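Local coordinates for Alr2269 protein (Nostoc sp., PDB 3MC9), which is a cyanobacterial Omp85 protein whose periplasmic POTRA domains probably receive outer-membrane polypeptides during beta-barrel biogenesis, at residues V139-E144 / N209-L214; P71-L76 / I133-P138; S65-R70 / I88-G93. All coordinates share one frame; numbering follows the deposited sequence.

Interaction 1: V139-E144 / N209-L214; sequences VLSKVE and NGVVTL
Val-143 and Val-212 lie side by side and point the same way, with CG2 of Val-143 4.0 Å from CB of Val-212. On the same face of the sheet, CG1 of Val-143, anti to its backbone N (chi1 178°), is carried to CD1 of Leu-214 at 3.6 Å, the two side chains meeting at a slant. Leu-140 comes in at about a right angle to Val-212. Its CD1 reaches CG2 of Val-212 at 3.3 Å, tighter than ordinary van der Waals contact. Leu-179 of helix 176-192 packs on both valines, so this face looks into the core. The other face carries polar and mixed groups: Lys-142 runs alongside Val-211 before its bent chain leads away, and Glu-144 slants across Thr-213, OE1 and OG1 being 4.0 Å apart.

The backbones are parallel, as expected for the first and last strands of a beta-alpha-alpha-beta-beta POTRA fold. Lys-142 O receives Val-212 N at 2.8 Å, Val-212 O receives Glu-144 N, and Glu-144 O receives Leu-214 N, the last nearly straight at 171°. Where the pairing begins, Gly-210 O accepts two donors from the same face of its carbonyl plane: Ser-141 N at 2.8 Å and Lys-142 N at 3.3 Å. The hydroxyl OG of Ser-141 lies 3.0 Å from Asn-209 O.

Regular backbone bonding thus fixes the register, the Gly-210 carbonyl, which accepts two N-H groups, marks where the pairing begins, and the branched aliphatic groups make one face of the strand pair suited to burial against the helices.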
loop_
_atom_site.group_PDB
_atom_site.type_symbol
_atom_site.label_atom_id
_atom_site.label_comp_id
_atom_site.label_asym_id
_atom_site.label_seq_id
_atom_site.Cartn_x
_atom_site.Cartn_y
_atom_site.Cartn_z
ATOM N N VAL A 139 -8.349 7.349 4.898
ATOM C CA VAL A 139 -9.510 6.512 5.220
ATOM C C VAL A 139 -10.229 6.202 3.911
ATOM O O VAL A 139 -10.453 7.096 3.106
ATOM C CB VAL A 139 -10.471 7.236 6.185
ATOM C CG1 VAL A 139 -11.671 6.358 6.523
ATOM C CG2 VAL A 139 -9.734 7.654 7.463
ATOM N N LEU A 140 -10.546 4.930 3.673
ATOM C CA LEU A 140 -11.251 4.540 2.437
ATOM C C LEU A 140 -12.696 5.034 2.477
ATOM O O LEU A 140 -13.489 4.602 3.326
ATOM C CB LEU A 140 -11.210 3.023 2.235
ATOM C CG LEU A 140 -11.882 2.470 0.975
ATOM C CD1 LEU A 140 -11.147 2.926 -0.296
ATOM C CD2 LEU A 140 -11.957 0.965 1.037
ATOM N N SER A 141 -13.039 5.947 1.571
ATOM C CA SER A 141 -14.417 6.418 1.470
ATOM C C SER A 141 -15.185 5.588 0.449
ATOM O O SER A 141 -16.340 5.217 0.693
ATOM C CB SER A 141 -14.486 7.907 1.120
ATOM O OG SER A 141 -13.818 8.187 -0.094
ATOM N N LYS A 142 -14.556 5.293 -0.690
ATOM C CA LYS A 142 -15.187 4.425 -1.673
ATOM C C LYS A 142 -14.273 3.826 -2.749
ATOM O O LYS A 142 -13.158 4.296 -2.975
ATOM C CB LYS A 142 -16.376 5.153 -2.304
ATOM C CG LYS A 142 -16.153 5.799 -3.635
ATOM C CD LYS A 142 -17.346 5.539 -4.530
ATOM C CE LYS A 142 -18.312 6.688 -4.589
ATOM N NZ LYS A 142 -19.329 6.383 -5.640
ATOM N N VAL A 143 -14.762 2.749 -3.368
ATOM C CA VAL A 143 -14.122 2.126 -4.520
ATOM C C VAL A 143 -15.033 2.252 -5.747
ATOM O O VAL A 143 -16.212 1.900 -5.695
ATOM C CB VAL A 143 -13.759 0.629 -4.263
ATOM C CG1 VAL A 143 -13.146 0.001 -5.499
ATOM C CG2 VAL A 143 -12.800 0.504 -3.090
ATOM N N GLU A 144 -14.473 2.781 -6.830
ATOM C CA GLU A 144 -15.147 2.902 -8.120
ATOM C C GLU A 144 -14.456 2.026 -9.156
ATOM O O GLU A 144 -13.232 1.975 -9.188
ATOM C CB GLU A 144 -14.993 4.321 -8.649
ATOM C CG GLU A 144 -15.859 5.358 -8.034
ATOM C CD GLU A 144 -15.592 6.725 -8.640
ATOM O OE1 GLU A 144 -14.827 6.800 -9.631
ATOM O OE2 GLU A 144 -16.144 7.719 -8.132
ATOM N N ASN A 209 -8.801 12.097 -0.791
ATOM C CA ASN A 209 -10.146 11.940 -0.201
ATOM C C ASN A 209 -10.567 10.470 -0.003
ATOM O O ASN A 209 -11.709 10.203 0.354
ATOM C CB ASN A 209 -11.238 12.649 -1.030
ATOM C CG ASN A 209 -10.683 13.708 -1.966
ATOM O OD1 ASN A 209 -9.728 13.457 -2.716
ATOM N ND2 ASN A 209 -11.279 14.900 -1.932
ATOM N N GLY A 210 -9.673 9.521 -0.271
ATOM C CA GLY A 210 -9.959 8.105 -0.008
ATOM C C GLY A 210 -10.866 7.413 -1.017
ATOM O O GLY A 210 -11.500 6.406 -0.695
ATOM N N VAL A 211 -10.929 7.955 -2.228
ATOM C CA VAL A 211 -11.611 7.307 -3.332
ATOM C C VAL A 211 -10.588 6.480 -4.100
ATOM O O VAL A 211 -9.620 7.011 -4.618
ATOM C CB VAL A 211 -12.274 8.317 -4.305
ATOM C CG1 VAL A 211 -12.878 7.575 -5.509
ATOM C CG2 VAL A 211 -13.349 9.171 -3.584
ATOM N N VAL A 212 -10.807 5.174 -4.147
ATOM C CA VAL A 212 -9.998 4.275 -4.954
ATOM C C VAL A 212 -10.691 3.999 -6.280
ATOM O O VAL A 212 -11.812 3.493 -6.300
ATOM C CB VAL A 212 -9.783 2.936 -4.256
ATOM C CG1 VAL A 212 -8.943 1.982 -5.145
ATOM C CG2 VAL A 212 -9.144 3.155 -2.909
ATOM N N THR A 213 -10.007 4.298 -7.377
ATOM C CA THR A 213 -10.502 3.986 -8.697
ATOM C C THR A 213 -9.746 2.773 -9.245
ATOM O O THR A 213 -8.515 2.806 -9.366
ATOM C CB THR A 213 -10.327 5.172 -9.651
ATOM O OG1 THR A 213 -10.889 6.350 -9.056
ATOM C CG2 THR A 213 -10.983 4.895 -10.999
ATOM N N LEU A 214 -10.487 1.714 -9.559
ATOM C CA LEU A 214 -9.941 0.505 -10.188
ATOM C C LEU A 214 -10.300 0.495 -11.671
ATOM O O LEU A 214 -11.468 0.393 -12.050
ATOM C CB LEU A 214 -10.506 -0.752 -9.540
ATOM C CG LEU A 214 -10.332 -0.899 -8.033
ATOM C CD1 LEU A 214 -11.067 -2.169 -7.549
ATOM C CD2 LEU A 214 -8.843 -0.943 -7.708
#

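Interaction 2: P71-L76 / I133-P138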
loop_
_atom_site.group_PDB
_atom_site.type_symbol
_atom_site.label_atom_id
_atom_site.label_comp_id
_atom_site.label_asym_id
_atom_site.label_seq_id
_atom_site.Cartn_x
_atom_site.Cartn_y
_atom_site.Cartn_z
ATOM N N PRO A 71 5.945 10.304 10.348
ATOM C CA PRO A 71 4.951 10.608 9.333
ATOM C C PRO A 71 5.528 11.623 8.363
ATOM O O PRO A 71 6.274 12.499 8.771
ATOM C CB PRO A 71 3.808 11.237 10.141
ATOM C CG PRO A 71 4.506 11.936 11.261
ATOM C CD PRO A 71 5.691 11.049 11.597
ATOM N N GLN A 72 5.206 11.498 7.091
ATOM C CA GLN A 72 5.588 12.510 6.116
ATOM C C GLN A 72 4.802 13.809 6.349
ATOM O O GLN A 72 5.313 14.900 6.111
ATOM C CB GLN A 72 5.327 12.004 4.710
ATOM C CG GLN A 72 6.053 12.790 3.646
ATOM C CD GLN A 72 5.856 12.191 2.278
ATOM O OE1 GLN A 72 5.191 11.166 2.126
ATOM N NE2 GLN A 72 6.437 12.825 1.268
ATOM N N SER A 73 3.556 13.667 6.800
ATOM C CA SER A 73 2.726 14.789 7.232
ATOM C C SER A 73 1.648 14.270 8.184
ATOM O O SER A 73 1.404 13.057 8.262
ATOM C CB SER A 73 2.081 15.470 6.034
ATOM O OG SER A 73 1.095 14.633 5.445
ATOM N N GLY A 74 0.997 15.184 8.892
ATOM C CA GLY A 74 0.050 14.811 9.934
ATOM C C GLY A 74 0.765 14.169 11.113
ATOM O O GLY A 74 1.941 14.445 11.366
ATOM N N GLN A 75 0.041 13.327 11.844
ATOM C CA GLN A 75 0.615 12.551 12.937
ATOM C C GLN A 75 0.705 11.094 12.565
ATOM O O GLN A 75 -0.046 10.611 11.726
ATOM C CB GLN A 75 -0.231 12.638 14.205
ATOM C CG GLN A 75 0.028 13.835 15.060
ATOM C CD GLN A 75 -1.056 14.853 14.899
ATOM O OE1 GLN A 75 -1.962 14.936 15.726
ATOM N NE2 GLN A 75 -1.008 15.604 13.799
ATOM N N LEU A 76 1.624 10.399 13.221
ATOM C CA LEU A 76 1.739 8.966 13.080
ATOM C C LEU A 76 1.170 8.323 14.329
ATOM O O LEU A 76 1.665 8.540 15.434
ATOM C CB LEU A 76 3.193 8.540 12.890
ATOM C CG LEU A 76 3.381 7.078 12.463
ATOM C CD1 LEU A 76 2.596 6.792 11.177
ATOM C CD2 LEU A 76 4.854 6.754 12.266
ATOM N N ILE A 133 10.357 7.466 6.629
ATOM C CA ILE A 133 9.317 8.477 6.542
ATOM C C ILE A 133 8.171 7.877 5.757
ATOM O O ILE A 133 8.326 7.455 4.613
ATOM C CB ILE A 133 9.852 9.781 5.912
ATOM C CG1 ILE A 133 11.004 10.319 6.768
ATOM C CG2 ILE A 133 8.731 10.833 5.796
ATOM C CD1 ILE A 133 12.078 11.026 5.987
ATOM N N VAL A 134 7.013 7.803 6.399
ATOM C CA VAL A 134 5.896 7.067 5.849
ATOM C C VAL A 134 4.667 7.969 5.807
ATOM O O VAL A 134 4.505 8.849 6.649
ATOM C CB VAL A 134 5.611 5.802 6.670
ATOM C CG1 VAL A 134 6.877 4.937 6.790
ATOM C CG2 VAL A 134 5.071 6.150 8.053
ATOM N N GLN A 135 3.821 7.748 4.810
ATOM C CA GLN A 135 2.590 8.505 4.636
ATOM C C GLN A 135 1.458 7.512 4.734
ATOM O O GLN A 135 1.254 6.715 3.820
ATOM C CB GLN A 135 2.573 9.212 3.280
ATOM C CG GLN A 135 1.361 10.120 3.034
ATOM C CD GLN A 135 0.991 11.010 4.223
ATOM O OE1 GLN A 135 -0.096 10.879 4.775
ATOM N NE2 GLN A 135 1.882 11.919 4.606
ATOM N N PRO A 136 0.742 7.513 5.870
ATOM C CA PRO A 136 -0.378 6.593 6.000
ATOM C C PRO A 136 -1.409 6.786 4.891
ATOM O O PRO A 136 -1.621 7.905 4.420
ATOM C CB PRO A 136 -0.984 6.953 7.365
ATOM C CG PRO A 136 0.095 7.652 8.102
ATOM C CD PRO A 136 0.956 8.314 7.086
ATOM N N ASN A 137 -2.035 5.690 4.473
ATOM C CA ASN A 137 -3.142 5.763 3.512
ATOM C C ASN A 137 -4.276 6.587 4.113
ATOM O O ASN A 137 -4.430 6.624 5.337
ATOM C CB ASN A 137 -3.682 4.369 3.202
ATOM C CG ASN A 137 -2.829 3.598 2.203
ATOM O OD1 ASN A 137 -2.274 4.163 1.261
ATOM N ND2 ASN A 137 -2.751 2.296 2.396
ATOM N N PRO A 138 -5.084 7.236 3.267
ATOM C CA PRO A 138 -6.255 7.904 3.806
ATOM C C PRO A 138 -7.329 6.893 4.183
ATOM O O PRO A 138 -7.217 5.715 3.828
ATOM C CB PRO A 138 -6.739 8.744 2.629
ATOM C CG PRO A 138 -6.399 7.915 1.445
ATOM C CD PRO A 138 -5.112 7.200 1.797
#
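Gln-72 N donates to Val-134 O at 2.8 Å, with an angle of 150° at the hydrogen. The donor stands 41° above the carbonyl plane, off the lone-pair directions. The same oxygen is approached by a CA-H group, Pro-71 CA lying 3.2 Å from Val-134 O. Proline has no N-H to give, but parallel pairing does not require one here: Val-134 makes the backbone bonds on either side of Pro-71, to Gln-72 and to Arg-70.

This is the end of the parallel pairing of strands 62-71 and 127-136, the first and last strands of the beta-alpha-alpha-beta-beta unit characteristic of POTRA domains. Beyond it, residues 72-76 form the loop leading into helix 78-87, while the other chain runs on through Pro-136 toward the next POTRA domain, to which Asn-137 is tied by a hydrogen bond from ND2 to Leu-174 O.

Apolar contacts fall into two groups. CG2 of Ile-133, placed anti to its backbone N, lies 3.6 Å from CA of Gln-72, and the Gln-72 side chain crosses Ile-133 at about a right angle. Farther along, CD1 of Leu-76 touches two residues, CG2 of Val-134 at 4.0 Å and CG of Pro-136 at 4.1 Å. Helix 78-87 packs on this second group, Glu-81 touching Leu-76 and Leu-80 touching Pro-136.

Among contacts of polar side chains, OE1 of the extended Gln-72 comes 3.5 Å from CB of Gln-135. The Gln-135 chain bends at chi2, bringing its amide group beside Ser-73.

Interaction 3: S65-R70 / I88-G93; sequences SEVLVR and IRTQPG
Val-67 and Ile-88 owe their meeting to their first torsions. With chi1 at 175°, Val-67 sets CG1 anti to the backbone N and CG2 anti to the carbonyl carbon, giving two methyls that serve different partners. Ile-88 holds CG1 between its backbone N and carbonyl carbon (chi1 66°), and the chain then extends so that CD1 reaches forward. The two side chains approach tip to tip, CG1 of Val-67 lying 3.8 Å from CD1 of Ile-88.

The second methyl packs against the loop backbone and the Pro-92 ring. CG2 of Val-67 is 3.7 Å from Thr-90 O, and it also touches Gln-91 CA and, more loosely, the methyl CG2 of Thr-90. The Pro-92 ring crosses Val-67 at about a right angle, its CD 3.8 Å from CG2 of Val-67. The other side-chain contact of Pro-92 is made by CB, 3.7 Å from Ser-65 O. Val-67 thus meets Ile-88, Thr-90, Gln-91 and Pro-92 with its two methyls, and this loop travels roughly against the strand, the touching parts being 148° apart in direction.

In the POTRA fold this joins the first strand, 62-71, to the link between helix 78-87 and the short edge strand 95-96. Phe-132 of strand 127-136 packs on both Val-67 and Ile-88, while Ile-108 of helix 98-110 backs Ile-88. Thr-90 uses its hydroxyl on Asp-104 and Thr-96, an arrangement consistent with its methyl facing Val-67.

Between the two segments the contact is apolar packing without hydrogen bonds, so the loop's position here depends on shape and burial, while polar fixation of the loop comes from outside partners such as Asp-104.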
loop_
_atom_site.group_PDB
_atom_site.type_symbol
_atom_site.label_atom_id
_atom_site.label_comp_id
_atom_site.label_asym_id
_atom_site.label_seq_id
_atom_site.Cartn_x
_atom_site.Cartn_y
_atom_site.Cartn_z
ATOM N N SER A 65 23.082 3.878 14.236
ATOM C CA SER A 65 22.981 4.375 15.625
ATOM C C SER A 65 21.550 4.535 16.123
ATOM O O SER A 65 21.300 4.458 17.336
ATOM C CB SER A 65 23.697 5.718 15.797
ATOM O OG SER A 65 23.146 6.713 14.944
ATOM N N GLU A 66 20.631 4.796 15.197
ATOM C CA GLU A 66 19.258 5.185 15.548
ATOM C C GLU A 66 18.296 4.960 14.386
ATOM O O GLU A 66 18.635 5.213 13.237
ATOM C CB GLU A 66 19.225 6.659 15.952
ATOM C CG GLU A 66 18.320 6.935 17.142
ATOM C CD GLU A 66 18.256 8.411 17.542
ATOM O OE1 GLU A 66 19.228 9.164 17.293
ATOM O OE2 GLU A 66 17.226 8.813 18.128
ATOM N N VAL A 67 17.113 4.440 14.698
ATOM C CA VAL A 67 16.043 4.313 13.714
ATOM C C VAL A 67 14.883 5.149 14.179
ATOM O O VAL A 67 14.417 4.998 15.307
ATOM C CB VAL A 67 15.577 2.849 13.509
ATOM C CG1 VAL A 67 14.367 2.801 12.540
ATOM C CG2 VAL A 67 16.722 2.014 12.963
ATOM N N LEU A 68 14.440 6.054 13.319
ATOM C CA LEU A 68 13.275 6.885 13.601
ATOM C C LEU A 68 12.205 6.538 12.560
ATOM O O LEU A 68 12.508 6.350 11.376
ATOM C CB LEU A 68 13.626 8.385 13.539
ATOM C CG LEU A 68 14.825 8.916 14.349
ATOM C CD1 LEU A 68 14.930 10.472 14.285
ATOM C CD2 LEU A 68 14.748 8.468 15.791
ATOM N N VAL A 69 10.964 6.410 13.010
ATOM C CA VAL A 69 9.833 6.202 12.108
ATOM C C VAL A 69 8.993 7.457 12.200
ATOM O O VAL A 69 8.565 7.811 13.289
ATOM C CB VAL A 69 8.994 4.995 12.526
ATOM C CG1 VAL A 69 7.736 4.913 11.666
ATOM C CG2 VAL A 69 9.820 3.713 12.425
ATOM N N ARG A 70 8.780 8.141 11.077
ATOM C CA ARG A 70 8.130 9.458 11.088
ATOM C C ARG A 70 7.029 9.569 10.034
ATOM O O ARG A 70 7.172 9.031 8.948
ATOM C CB ARG A 70 9.155 10.575 10.823
ATOM C CG ARG A 70 10.201 10.777 11.912
ATOM C CD ARG A 70 9.570 11.230 13.225
ATOM N NE ARG A 70 10.572 11.447 14.270
ATOM C CZ ARG A 70 10.868 10.590 15.252
ATOM N NH1 ARG A 70 11.809 10.914 16.137
ATOM N NH2 ARG A 70 10.240 9.415 15.369
ATOM N N ILE A 88 10.607 -4.007 9.537
ATOM C CA ILE A 88 11.954 -3.595 9.172
ATOM C C ILE A 88 12.972 -4.421 9.946
ATOM O O ILE A 88 12.719 -4.845 11.075
ATOM C CB ILE A 88 12.175 -2.069 9.373
ATOM C CG1 ILE A 88 12.112 -1.663 10.846
ATOM C CG2 ILE A 88 11.147 -1.284 8.573
ATOM C CD1 ILE A 88 12.554 -0.211 11.096
ATOM N N ARG A 89 14.105 -4.699 9.320
ATOM C CA ARG A 89 15.214 -5.342 10.008
ATOM C C ARG A 89 16.233 -4.313 10.462
ATOM O O ARG A 89 16.906 -4.520 11.454
ATOM C CB ARG A 89 15.925 -6.334 9.101
ATOM C CG ARG A 89 15.258 -7.682 8.927
ATOM C CD ARG A 89 16.139 -8.558 8.012
ATOM N NE ARG A 89 17.149 -9.352 8.725
ATOM C CZ ARG A 89 18.206 -9.932 8.151
ATOM N NH1 ARG A 89 18.437 -9.789 6.846
ATOM N NH2 ARG A 89 19.052 -10.657 8.883
ATOM N N THR A 90 16.393 -3.224 9.715
ATOM C CA THR A 90 17.341 -2.181 10.119
ATOM C C THR A 90 17.073 -1.751 11.567
ATOM O O THR A 90 15.930 -1.509 11.967
ATOM C CB THR A 90 17.322 -0.999 9.148
ATOM O OG1 THR A 90 17.845 -1.435 7.879
ATOM C CG2 THR A 90 18.157 0.161 9.669
ATOM N N GLN A 91 18.123 -1.708 12.380
ATOM C CA GLN A 91 17.924 -1.494 13.815
ATOM C C GLN A 91 19.151 -0.859 14.441
ATOM O O GLN A 91 20.260 -1.002 13.920
ATOM C CB GLN A 91 17.495 -2.810 14.521
ATOM C CG GLN A 91 18.572 -3.545 15.272
ATOM C CD GLN A 91 18.087 -4.831 15.967
ATOM O OE1 GLN A 91 17.628 -5.764 15.320
ATOM N NE2 GLN A 91 18.243 -4.886 17.281
ATOM N N PRO A 92 18.945 -0.124 15.555
ATOM C CA PRO A 92 20.053 0.524 16.223
ATOM C C PRO A 92 21.056 -0.521 16.698
ATOM O O PRO A 92 20.664 -1.577 17.197
ATOM C CB PRO A 92 19.394 1.249 17.418
ATOM C CG PRO A 92 17.996 0.737 17.504
ATOM C CD PRO A 92 17.640 0.207 16.167
ATOM N N GLY A 93 22.338 -0.242 16.513
ATOM C CA GLY A 93 23.379 -1.135 17.021
ATOM C C GLY A 93 23.589 -2.396 16.191
ATOM O O GLY A 93 24.185 -3.357 16.677
#

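In the fold
Interactions 2 and 3 both reach the same four-stranded sheet, through its neighbouring strands 62-71 and 127-136, with centres about 17 Å apart. Their segments alternate along the chain and touch directly: Val-134 N lies 2.8 Å from Arg-70 O, a probable hydrogen bond, and Leu-76 CD2 packs 3.5 Å from Val-69 CG1. Interaction 1 belongs to the next, three-stranded POTRA sheet. Its centre is about 18 Å from that of interaction 2, and the two meet where Pro-138 CG comes 3.9 Å from Gly-210 CA, at the passage from strand 127-136 to strand 142-146. Interactions 1 and 3 lie on opposite sides of the chain's centre, about 32 Å apart between centres, and do not touch, their nearest atoms being about 16 Å apart.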